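Long-range contact in malate dehydrogenase (Entamoeba histolytica, PDB 3I0P), which probably catalyses the NAD-dependent interconversion of malate and oxaloacetate: residues A42-R54 and E330-L344. Residues are numbered along the deposited sequence; the frame is centred on the assembly and turned at random.
With NAD (nicotinamide-adenine-dinucleotide), chain B.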
ATOM      1  N   ALA A  42      18.465  -1.872 -12.025  1.00 17.52           N
ATOM      2  CA  ALA A  42      18.705  -2.181 -10.627  1.00 17.78           C
ATOM      3  C   ALA A  42      20.083  -1.670 -10.179  1.00 18.01           C
ATOM      4  O   ALA A  42      20.207  -1.087  -9.089  1.00 17.83           O
ATOM      5  CB  ALA A  42      18.549  -3.655 -10.363  1.00 17.78           C
ATOM      6  N   ASP A  43      21.101  -1.871 -11.022  1.00 18.08           N
ATOM      7  CA  ASP A  43      22.465  -1.436 -10.689  1.00 18.88           C
ATOM      8  C   ASP A  43      22.591   0.097 -10.734  1.00 19.15           C
ATOM      9  O   ASP A  43      23.274   0.687  -9.900  1.00 19.01           O
ATOM     10  CB  ASP A  43      23.519  -2.092 -11.604  1.00 18.91           C
ATOM     11  CG  ASP A  43      23.579  -3.610 -11.452  1.00 19.83           C
ATOM     12  OD1 ASP A  43      23.628  -4.124 -10.314  1.00 19.45           O
ATOM     13  OD2 ASP A  43      23.594  -4.301 -12.490  1.00 21.56           O
ATOM     14  N   LEU A  44      21.931   0.728 -11.707  1.00 19.27           N
ATOM     15  CA  LEU A  44      21.889   2.178 -11.787  1.00 19.38           C
ATOM     16  C   LEU A  44      21.286   2.781 -10.530  1.00 19.82           C
ATOM     17  O   LEU A  44      21.747   3.815 -10.055  1.00 20.11           O
ATOM     18  CB  LEU A  44      21.111   2.646 -13.014  1.00 18.78           C
ATOM     19  CG  LEU A  44      21.937   2.766 -14.291  1.00 19.32           C
ATOM     20  CD1 LEU A  44      21.029   2.858 -15.528  1.00 19.87           C
ATOM     21  CD2 LEU A  44      22.921   3.927 -14.235  1.00 16.85           C
ATOM     22  N   ARG A  45      20.267   2.129  -9.984  1.00 20.17           N
ATOM     23  CA  ARG A  45      19.508   2.719  -8.889  1.00 20.65           C
ATOM     24  C   ARG A  45      20.080   2.363  -7.519  1.00 20.94           C
ATOM     25  O   ARG A  45      19.677   2.938  -6.511  1.00 21.22           O
ATOM     26  CB  ARG A  45      18.033   2.332  -8.983  1.00 20.34           C
ATOM     27  CG  ARG A  45      17.332   2.869 -10.209  1.00 20.75           C
ATOM     28  CD  ARG A  45      15.851   2.474 -10.253  1.00 20.55           C
ATOM     29  NE  ARG A  45      15.075   3.159  -9.218  1.00 22.10           N
ATOM     30  CZ  ARG A  45      14.668   4.430  -9.284  1.00 22.08           C
ATOM     31  NH1 ARG A  45      14.954   5.175 -10.340  1.00 20.44           N
ATOM     32  NH2 ARG A  45      13.960   4.953  -8.293  1.00 21.92           N
ATOM     33  N   GLY A  46      21.014   1.420  -7.481  1.00 21.22           N
ATOM     34  CA  GLY A  46      21.643   1.044  -6.225  1.00 21.93           C
ATOM     35  C   GLY A  46      21.000  -0.141  -5.541  1.00 22.57           C
ATOM     36  O   GLY A  46      21.269  -0.403  -4.379  1.00 22.45           O
ATOM     37  N   MET A  47      20.156  -0.868  -6.263  1.00 23.46           N
ATOM     38  CA  MET A  47      19.576  -2.107  -5.750  1.00 24.38           C
ATOM     39  C   MET A  47      20.540  -3.231  -6.091  1.00 24.62           C
ATOM     40  O   MET A  47      20.292  -4.029  -6.988  1.00 25.10           O
ATOM     41  CB  MET A  47      18.199  -2.381  -6.382  1.00 24.63           C
ATOM     42  CG  MET A  47      17.172  -1.275  -6.234  1.00 25.86           C
ATOM     43  SD  MET A  47      16.893  -0.913  -4.499  1.00 31.29           S
ATOM     44  CE  MET A  47      15.573   0.319  -4.613  1.00 30.96           C
ATOM     45  N   ASP A  48      21.647  -3.289  -5.372  1.00 25.02           N
ATOM     46  CA  ASP A  48      22.788  -4.112  -5.784  1.00 25.53           C
ATOM     47  C   ASP A  48      22.524  -5.625  -5.735  1.00 25.75           C
ATOM     48  O   ASP A  48      23.322  -6.424  -6.233  1.00 25.53           O
ATOM     49  CB  ASP A  48      24.044  -3.692  -5.005  1.00 25.42           C
ATOM     50  CG  ASP A  48      24.423  -2.235  -5.274  1.00 25.29           C
ATOM     51  OD1 ASP A  48      24.419  -1.835  -6.453  1.00 24.45           O
ATOM     52  OD2 ASP A  48      24.703  -1.486  -4.315  1.00 25.64           O
ATOM     53  N   THR A  49      21.381  -5.990  -5.164  1.00 26.00           N
ATOM     54  CA  THR A  49      20.932  -7.373  -5.100  1.00 26.61           C
ATOM     55  C   THR A  49      20.159  -7.840  -6.345  1.00 26.18           C
ATOM     56  O   THR A  49      19.797  -9.015  -6.442  1.00 26.54           O
ATOM     57  CB  THR A  49      20.021  -7.574  -3.868  1.00 27.05           C
ATOM     58  OG1 THR A  49      20.805  -7.470  -2.670  1.00 28.23           O
ATOM     59  CG2 THR A  49      19.333  -8.939  -3.917  1.00 27.42           C
ATOM     60  N   HIS A  50      19.906  -6.945  -7.295  1.00 25.67           N
ATOM     61  CA  HIS A  50      18.949  -7.252  -8.366  1.00 25.28           C
ATOM     62  C   HIS A  50      19.412  -7.018  -9.805  1.00 25.03           C
ATOM     63  O   HIS A  50      18.604  -7.110 -10.737  1.00 24.89           O
ATOM     64  CB  HIS A  50      17.606  -6.566  -8.091  1.00 24.88           C
ATOM     65  CG  HIS A  50      16.818  -7.224  -7.007  1.00 24.89           C
ATOM     66  ND1 HIS A  50      16.801  -6.759  -5.709  1.00 25.93           N
ATOM     67  CD2 HIS A  50      16.045  -8.337  -7.017  1.00 25.32           C
ATOM     68  CE1 HIS A  50      16.036  -7.545  -4.971  1.00 24.94           C
ATOM     69  NE2 HIS A  50      15.569  -8.513  -5.739  1.00 24.98           N
ATOM     70  N   GLY A  51      20.703  -6.732  -9.977  1.00 24.96           N
ATOM     71  CA  GLY A  51      21.315  -6.587 -11.306  1.00 24.83           C
ATOM     72  C   GLY A  51      22.458  -7.566 -11.500  1.00 24.65           C
ATOM     73  O   GLY A  51      22.326  -8.746 -11.180  1.00 24.69           O
ATOM     74  N   ILE A  52      23.590  -7.066 -11.991  1.00 24.59           N
ATOM     75  CA  ILE A  52      24.773  -7.892 -12.296  1.00 24.42           C
ATOM     76  C   ILE A  52      25.232  -8.835 -11.166  1.00 24.74           C
ATOM     77  O   ILE A  52      25.668  -9.950 -11.437  1.00 24.67           O
ATOM     78  CB  ILE A  52      25.953  -7.021 -12.875  1.00 24.34           C
ATOM     79  CG1 ILE A  52      27.075  -7.882 -13.473  1.00 23.65           C
ATOM     80  CG2 ILE A  52      26.497  -6.051 -11.842  1.00 23.66           C
ATOM     81  CD1 ILE A  52      26.672  -8.725 -14.668  1.00 22.52           C
ATOM     82  N   GLN A  53      25.118  -8.404  -9.909  1.00 25.15           N
ATOM     83  CA  GLN A  53      25.587  -9.213  -8.762  1.00 25.41           C
ATOM     84  C   GLN A  53      24.756 -10.475  -8.559  1.00 25.66           C
ATOM     85  O   GLN A  53      25.039 -11.296  -7.678  1.00 25.46           O
ATOM     86  CB  GLN A  53      25.629  -8.382  -7.481  1.00 25.24           C
ATOM     87  CG  GLN A  53      26.642  -7.258  -7.549  1.00 25.96           C
ATOM     88  CD  GLN A  53      26.718  -6.424  -6.282  1.00 27.56           C
ATOM     89  OE1 GLN A  53      26.856  -5.195  -6.346  1.00 27.98           O
ATOM     90  NE2 GLN A  53      26.637  -7.082  -5.121  1.00 27.93           N
ATOM     91  N   ARG A  54      23.751 -10.630  -9.413  1.00 25.86           N
ATOM     92  CA  ARG A  54      22.820 -11.731  -9.327  1.00 26.25           C
ATOM     93  C   ARG A  54      22.599 -12.298 -10.722  1.00 25.85           C
ATOM     94  O   ARG A  54      21.813 -13.216 -10.914  1.00 25.96           O
ATOM     95  CB  ARG A  54      21.511 -11.211  -8.742  1.00 26.67           C
ATOM     96  CG  ARG A  54      20.789 -12.162  -7.810  1.00 29.83           C
ATOM     97  CD  ARG A  54      21.701 -12.809  -6.761  1.00 34.24           C
ATOM     98  NE  ARG A  54      22.117 -11.874  -5.721  1.00 37.86           N
ATOM     99  CZ  ARG A  54      23.094 -12.121  -4.853  1.00 40.60           C
ATOM    100  NH1 ARG A  54      23.749 -13.274  -4.913  1.00 42.61           N
ATOM    101  NH2 ARG A  54      23.423 -11.220  -3.926  1.00 41.00           N
ATOM    102  N   GLU A 330      17.729   6.838  -5.030  1.00 26.32           N
ATOM    103  CA  GLU A 330      18.018   6.080  -6.233  1.00 26.68           C
ATOM    104  C   GLU A 330      18.532   6.971  -7.342  1.00 26.88           C
ATOM    105  O   GLU A 330      19.398   6.560  -8.111  1.00 27.25           O
ATOM    106  CB  GLU A 330      16.809   5.284  -6.699  1.00 26.93           C
ATOM    107  CG  GLU A 330      16.528   4.028  -5.861  1.00 27.29           C
ATOM    108  CD  GLU A 330      15.813   4.317  -4.550  1.00 27.65           C
ATOM    109  OE1 GLU A 330      15.142   5.363  -4.439  1.00 27.89           O
ATOM    110  OE2 GLU A 330      15.924   3.491  -3.623  1.00 28.76           O
ATOM    111  N   TYR A 331      17.998   8.186  -7.428  1.00 27.06           N
ATOM    112  CA  TYR A 331      18.426   9.146  -8.447  1.00 27.03           C
ATOM    113  C   TYR A 331      19.884   9.551  -8.228  1.00 27.22           C
ATOM    114  O   TYR A 331      20.687   9.536  -9.164  1.00 27.27           O
ATOM    115  CB  TYR A 331      17.489  10.370  -8.477  1.00 27.01           C
ATOM    116  CG  TYR A 331      18.031  11.569  -9.229  1.00 26.57           C
ATOM    117  CD1 TYR A 331      17.997  11.625 -10.627  1.00 25.71           C
ATOM    118  CD2 TYR A 331      18.579  12.656  -8.533  1.00 26.26           C
ATOM    119  CE1 TYR A 331      18.502  12.734 -11.313  1.00 26.12           C
ATOM    120  CE2 TYR A 331      19.086  13.762  -9.205  1.00 25.89           C
ATOM    121  CZ  TYR A 331      19.047  13.796 -10.585  1.00 26.79           C
ATOM    122  OH  TYR A 331      19.550  14.896 -11.230  1.00 27.78           O
ATOM    123  N   GLU A 332      20.222   9.892  -6.991  1.00 27.42           N
ATOM    124  CA  GLU A 332      21.579  10.304  -6.667  1.00 28.02           C
ATOM    125  C   GLU A 332      22.606   9.191  -6.879  1.00 28.09           C
ATOM    126  O   GLU A 332      23.723   9.455  -7.329  1.00 28.30           O
ATOM    127  CB  GLU A 332      21.657  10.881  -5.253  1.00 28.22           C
ATOM    128  CG  GLU A 332      21.105  12.305  -5.165  1.00 29.39           C
ATOM    129  CD  GLU A 332      21.177  12.895  -3.768  1.00 30.72           C
ATOM    130  OE1 GLU A 332      21.672  12.211  -2.845  1.00 31.52           O
ATOM    131  OE2 GLU A 332      20.731  14.046  -3.596  1.00 30.94           O
ATOM    132  N   THR A 333      22.227   7.952  -6.581  1.00 28.18           N
ATOM    133  CA  THR A 333      23.088   6.812  -6.886  1.00 28.29           C
ATOM    134  C   THR A 333      23.243   6.675  -8.398  1.00 28.62           C
ATOM    135  O   THR A 333      24.349   6.470  -8.905  1.00 28.53           O
ATOM    136  CB  THR A 333      22.537   5.508  -6.290  1.00 28.38           C
ATOM    137  OG1 THR A 333      22.455   5.634  -4.865  1.00 28.13           O
ATOM    138  CG2 THR A 333      23.439   4.330  -6.639  1.00 28.21           C
ATOM    139  N   GLU A 334      22.128   6.817  -9.112  1.00 28.90           N
ATOM    140  CA  GLU A 334      22.112   6.688 -10.560  1.00 29.09           C
ATOM    141  C   GLU A 334      23.009   7.728 -11.213  1.00 29.38           C
ATOM    142  O   GLU A 334      23.692   7.420 -12.178  1.00 29.16           O
ATOM    143  CB  GLU A 334      20.680   6.767 -11.081  1.00 28.98           C
ATOM    144  CG  GLU A 334      20.544   6.772 -12.587  1.00 29.89           C
ATOM    145  CD  GLU A 334      19.127   6.480 -13.057  1.00 32.43           C
ATOM    146  OE1 GLU A 334      18.990   6.074 -14.233  1.00 33.00           O
ATOM    147  OE2 GLU A 334      18.152   6.645 -12.269  1.00 32.36           O
ATOM    148  N   GLN A 335      23.016   8.949 -10.677  1.00 30.04           N
ATOM    149  CA  GLN A 335      23.857  10.029 -11.216  1.00 30.56           C
ATOM    150  C   GLN A 335      25.341   9.730 -10.987  1.00 30.47           C
ATOM    151  O   GLN A 335      26.174   9.907 -11.882  1.00 30.12           O
ATOM    152  CB  GLN A 335      23.474  11.392 -10.613  1.00 30.61           C
ATOM    153  CG  GLN A 335      22.078  11.906 -11.001  1.00 32.11           C
ATOM    154  CD  GLN A 335      21.874  12.044 -12.511  1.00 34.37           C
ATOM    155  OE1 GLN A 335      21.172  11.238 -13.122  1.00 36.70           O
ATOM    156  NE2 GLN A 335      22.489  13.058 -13.113  1.00 33.88           N
ATOM    157  N   LYS A 336      25.644   9.271  -9.777  1.00 30.67           N
ATOM    158  CA  LYS A 336      26.978   8.828  -9.388  1.00 31.12           C
ATOM    159  C   LYS A 336      27.493   7.702 -10.308  1.00 30.88           C
ATOM    160  O   LYS A 336      28.572   7.822 -10.889  1.00 31.14           O
ATOM    161  CB  LYS A 336      26.930   8.370  -7.926  1.00 31.32           C
ATOM    162  CG  LYS A 336      28.244   7.917  -7.317  1.00 33.65           C
ATOM    163  CD  LYS A 336      28.037   7.558  -5.830  1.00 37.19           C
ATOM    164  CE  LYS A 336      29.336   7.649  -5.023  1.00 38.60           C
ATOM    165  NZ  LYS A 336      30.300   6.578  -5.404  1.00 39.30           N
ATOM    166  N   ARG A 337      26.709   6.632 -10.461  1.00 30.42           N
ATOM    167  CA  ARG A 337      27.165   5.440 -11.185  1.00 30.07           C
ATOM    168  C   ARG A 337      27.213   5.617 -12.694  1.00 30.53           C
ATOM    169  O   ARG A 337      28.017   4.977 -13.394  1.00 30.48           O
ATOM    170  CB  ARG A 337      26.347   4.221 -10.792  1.00 29.49           C
ATOM    171  CG  ARG A 337      26.632   3.813  -9.379  1.00 28.14           C
ATOM    172  CD  ARG A 337      26.017   2.501  -9.041  1.00 26.37           C
ATOM    173  NE  ARG A 337      26.297   2.152  -7.658  1.00 24.68           N
ATOM    174  CZ  ARG A 337      25.693   1.172  -7.003  1.00 24.28           C
ATOM    175  NH1 ARG A 337      24.771   0.445  -7.606  1.00 24.09           N
ATOM    176  NH2 ARG A 337      26.011   0.921  -5.740  1.00 23.89           N
ATOM    177  N   ARG A 338      26.351   6.497 -13.183  1.00 30.90           N
ATOM    178  CA  ARG A 338      26.300   6.835 -14.592  1.00 31.52           C
ATOM    179  C   ARG A 338      27.655   7.360 -15.069  1.00 31.41           C
ATOM    180  O   ARG A 338      28.102   7.018 -16.158  1.00 31.38           O
ATOM    181  CB  ARG A 338      25.194   7.858 -14.838  1.00 31.62           C
ATOM    182  CG  ARG A 338      24.727   7.959 -16.268  1.00 34.08           C
ATOM    183  CD  ARG A 338      23.420   8.759 -16.358  1.00 38.33           C
ATOM    184  NE  ARG A 338      22.244   7.940 -16.034  1.00 40.74           N
ATOM    185  CZ  ARG A 338      21.627   7.118 -16.890  1.00 41.72           C
ATOM    186  NH1 ARG A 338      22.063   6.980 -18.138  1.00 42.15           N
ATOM    187  NH2 ARG A 338      20.566   6.426 -16.498  1.00 41.91           N
ATOM    188  N   LYS A 339      28.317   8.167 -14.247  1.00 31.62           N
ATOM    189  CA  LYS A 339      29.579   8.781 -14.671  1.00 31.92           C
ATOM    190  C   LYS A 339      30.834   8.086 -14.131  1.00 31.67           C
ATOM    191  O   LYS A 339      31.851   8.053 -14.820  1.00 31.46           O
ATOM    192  CB  LYS A 339      29.598  10.298 -14.400  1.00 32.22           C
ATOM    193  CG  LYS A 339      29.281  10.711 -12.961  1.00 33.36           C
ATOM    194  CD  LYS A 339      28.760  12.154 -12.910  1.00 35.18           C
ATOM    195  CE  LYS A 339      28.356  12.557 -11.489  1.00 35.81           C
ATOM    196  NZ  LYS A 339      27.242  13.566 -11.464  1.00 36.43           N
ATOM    197  N   PHE A 340      30.758   7.521 -12.926  1.00 31.22           N
ATOM    198  CA  PHE A 340      31.938   6.928 -12.291  1.00 31.09           C
ATOM    199  C   PHE A 340      31.995   5.400 -12.286  1.00 30.52           C
ATOM    200  O   PHE A 340      32.998   4.817 -11.854  1.00 30.17           O
ATOM    201  CB  PHE A 340      32.095   7.446 -10.862  1.00 31.55           C
ATOM    202  CG  PHE A 340      32.141   8.938 -10.762  1.00 33.71           C
ATOM    203  CD1 PHE A 340      32.927   9.691 -11.649  1.00 35.61           C
ATOM    204  CD2 PHE A 340      31.412   9.601  -9.775  1.00 34.93           C
ATOM    205  CE1 PHE A 340      32.970  11.081 -11.563  1.00 35.73           C
ATOM    206  CE2 PHE A 340      31.459  10.990  -9.674  1.00 35.78           C
ATOM    207  CZ  PHE A 340      32.238  11.732 -10.571  1.00 35.78           C
ATOM    208  N   GLY A 341      30.929   4.755 -12.760  1.00 29.97           N
ATOM    209  CA  GLY A 341      30.859   3.298 -12.767  1.00 28.83           C
ATOM    210  C   GLY A 341      30.388   2.720 -11.448  1.00 28.21           C
ATOM    211  O   GLY A 341      30.027   3.454 -10.526  1.00 28.00           O
ATOM    212  N   ASP A 342      30.400   1.391 -11.376  1.00 27.69           N
ATOM    213  CA  ASP A 342      29.829   0.632 -10.270  1.00 27.12           C
ATOM    214  C   ASP A 342      30.929  -0.217  -9.633  1.00 26.84           C
ATOM    215  O   ASP A 342      31.650  -0.935 -10.318  1.00 26.64           O
ATOM    216  CB  ASP A 342      28.692  -0.245 -10.817  1.00 27.05           C
ATOM    217  CG  ASP A 342      27.845  -0.908  -9.724  1.00 27.35           C
ATOM    218  OD1 ASP A 342      28.027  -0.637  -8.514  1.00 26.97           O
ATOM    219  OD2 ASP A 342      26.971  -1.721 -10.103  1.00 26.93           O
ATOM    220  N   ASP A 343      31.076  -0.107  -8.322  1.00 26.87           N
ATOM    221  CA  ASP A 343      32.069  -0.888  -7.605  1.00 27.07           C
ATOM    222  C   ASP A 343      31.532  -2.280  -7.274  1.00 26.89           C
ATOM    223  O   ASP A 343      30.770  -2.458  -6.324  1.00 26.87           O
ATOM    224  CB  ASP A 343      32.506  -0.158  -6.338  1.00 27.23           C
ATOM    225  CG  ASP A 343      33.201   1.155  -6.630  1.00 28.66           C
ATOM    226  OD1 ASP A 343      34.206   1.182  -7.380  1.00 29.94           O
ATOM    227  OD2 ASP A 343      32.740   2.173  -6.094  1.00 30.82           O
ATOM    228  N   LEU A 344      31.942  -3.264  -8.062  1.00 26.98           N
ATOM    229  CA  LEU A 344      31.458  -4.633  -7.910  1.00 27.37           C
ATOM    230  C   LEU A 344      32.369  -5.472  -7.020  1.00 28.03           C
ATOM    231  O   LEU A 344      33.599  -5.374  -7.120  1.00 28.18           O
ATOM    232  CB  LEU A 344      31.314  -5.305  -9.278  1.00 26.93           C
ATOM    233  CG  LEU A 344      30.478  -4.573 -10.329  1.00 26.68           C
ATOM    234  CD1 LEU A 344      30.422  -5.370 -11.621  1.00 24.87           C
ATOM    235  CD2 LEU A 344      29.074  -4.290  -9.793  1.00 25.76           C
TER
HETATM  236  PA  NAD B 401      14.226  -0.473   0.870  1.00 21.42           P
HETATM  237  O1A NAD B 401      15.625  -0.320   0.326  1.00 22.92           O
HETATM  238  O2A NAD B 401      14.054  -0.748   2.329  1.00 22.83           O
HETATM  239  O5B NAD B 401      13.443   0.877   0.481  1.00 23.53           O
HETATM  240  C5B NAD B 401      13.480   1.365  -0.872  1.00 23.70           C
HETATM  241  C4B NAD B 401      12.417   2.440  -1.137  1.00 24.76           C
HETATM  242  O4B NAD B 401      12.259   3.325  -0.020  1.00 26.17           O
HETATM  243  C3B NAD B 401      12.781   3.338  -2.301  1.00 24.91           C
HETATM  244  O3B NAD B 401      11.566   3.778  -2.931  1.00 24.87           O
HETATM  245  C2B NAD B 401      13.485   4.508  -1.649  1.00 25.60           C
HETATM  246  O2B NAD B 401      13.386   5.691  -2.441  1.00 26.47           O
HETATM  247  C1B NAD B 401      12.700   4.648  -0.360  1.00 26.99           C
HETATM  248  N9A NAD B 401      13.463   5.238   0.779  1.00 28.08           N
HETATM  249  C8A NAD B 401      14.550   4.728   1.377  1.00 27.82           C
HETATM  250  N7A NAD B 401      14.909   5.553   2.384  1.00 28.28           N
HETATM  251  C5A NAD B 401      14.029   6.581   2.420  1.00 28.79           C
HETATM  252  C6A NAD B 401      13.880   7.719   3.220  1.00 29.03           C
HETATM  253  N6A NAD B 401      14.745   7.987   4.228  1.00 29.09           N
HETATM  254  N1A NAD B 401      12.861   8.579   2.979  1.00 28.84           N
HETATM  255  C2A NAD B 401      11.991   8.349   1.986  1.00 28.63           C
HETATM  256  N3A NAD B 401      12.108   7.264   1.209  1.00 29.25           N
HETATM  257  C4A NAD B 401      13.118   6.369   1.405  1.00 28.66           C
HETATM  258  O3  NAD B 401      13.384  -1.564   0.006  1.00 23.10           O
HETATM  259  PN  NAD B 401      13.580  -3.179  -0.062  1.00 21.48           P
HETATM  260  O1N NAD B 401      12.338  -3.804   0.527  1.00 22.40           O
HETATM  261  O2N NAD B 401      14.947  -3.568   0.447  1.00 22.63           O
HETATM  262  O5D NAD B 401      13.572  -3.490  -1.633  1.00 21.69           O
HETATM  263  C5D NAD B 401      14.745  -3.294  -2.430  1.00 21.66           C
HETATM  264  C4D NAD B 401      14.516  -3.812  -3.848  1.00 20.44           C
HETATM  265  O4D NAD B 401      14.289  -5.224  -3.835  1.00 21.02           O
HETATM  266  C3D NAD B 401      13.291  -3.186  -4.501  1.00 19.71           C
HETATM  267  O3D NAD B 401      13.706  -2.600  -5.743  1.00 18.42           O
HETATM  268  C2D NAD B 401      12.297  -4.333  -4.686  1.00 18.98           C
HETATM  269  O2D NAD B 401      11.505  -4.284  -5.887  1.00 18.97           O
HETATM  270  C1D NAD B 401      13.218  -5.531  -4.734  1.00 19.70           C
HETATM  271  N1N NAD B 401      12.524  -6.770  -4.389  1.00 20.08           N
HETATM  272  C2N NAD B 401      12.171  -7.604  -5.392  1.00 19.86           C
HETATM  273  C3N NAD B 401      11.507  -8.801  -5.111  1.00 20.20           C
HETATM  274  C7N NAD B 401      11.103  -9.741  -6.212  1.00 20.23           C
HETATM  275  O7N NAD B 401      10.527 -10.782  -5.921  1.00 20.91           O
HETATM  276  N7N NAD B 401      11.380  -9.424  -7.475  1.00 18.39           N
HETATM  277  C4N NAD B 401      11.217  -9.122  -3.781  1.00 20.56           C
HETATM  278  C5N NAD B 401      11.586  -8.236  -2.764  1.00 20.81           C
HETATM  279  C6N NAD B 401      12.248  -7.056  -3.099  1.00 19.98           C
HETATM  280  O   HOH W   1      25.443  -3.156  -8.571  1.00 26.40           O
HETATM  281  O   HOH W   2      16.449   4.603 -13.032  1.00 21.23           O
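Arg337 makes the direct hydrogen bonds between 42-54 and 330-344. Its chain, extended from CG to NE, carries the guanidinium end-on to Asp48: NH2 meets OD2 at 3.1 Å in a nearly straight bond (175°), NH1 meets OD1 at 2.6 Å, and both oxygens use syn lone pairs, with the two planes 29° apart. NH1 also donates to Asp43 O (2.7 Å), a main-chain acceptor in the last turn of helix 29-45. Asp342 OD1 lies 3.3 Å above the centre of the same guanidinium, where no N-H points at it, so that the pairing is one of charge, and Thr333 CG2 covers the opposite face.

Two waters bridge the segments: one lies between Asp43 OD1 and Asp342 OD2, where its protons would probably ease the repulsion of two nearby carboxylates, while another joins Arg45 NH1 to Glu334 OE2.

Helix 29-45 ends here in a Schellman motif with Gly46, at positive phi, as C-prime: Met47 N bonds to Ala42 O and Gly46 N, weakly, to Asp43 O. The chain then turns toward the NAD site of this malate/L-lactate dehydrogenase fold. Bent at chi2 (80°), Glu330 turns its carboxylate to the cofactor, where OE1 accepts from NAD O2B at 2.7 Å; its CB sits over one face of the Arg45 guanidinium.

Leu44 packs on Glu334 CG and places CD2 over one face of the Arg338 guanidinium. The apolar pair is Ile52 CG2 on Leu344 CD2 (3.7 Å), and Met352 of helix 346-359 packs on both residues.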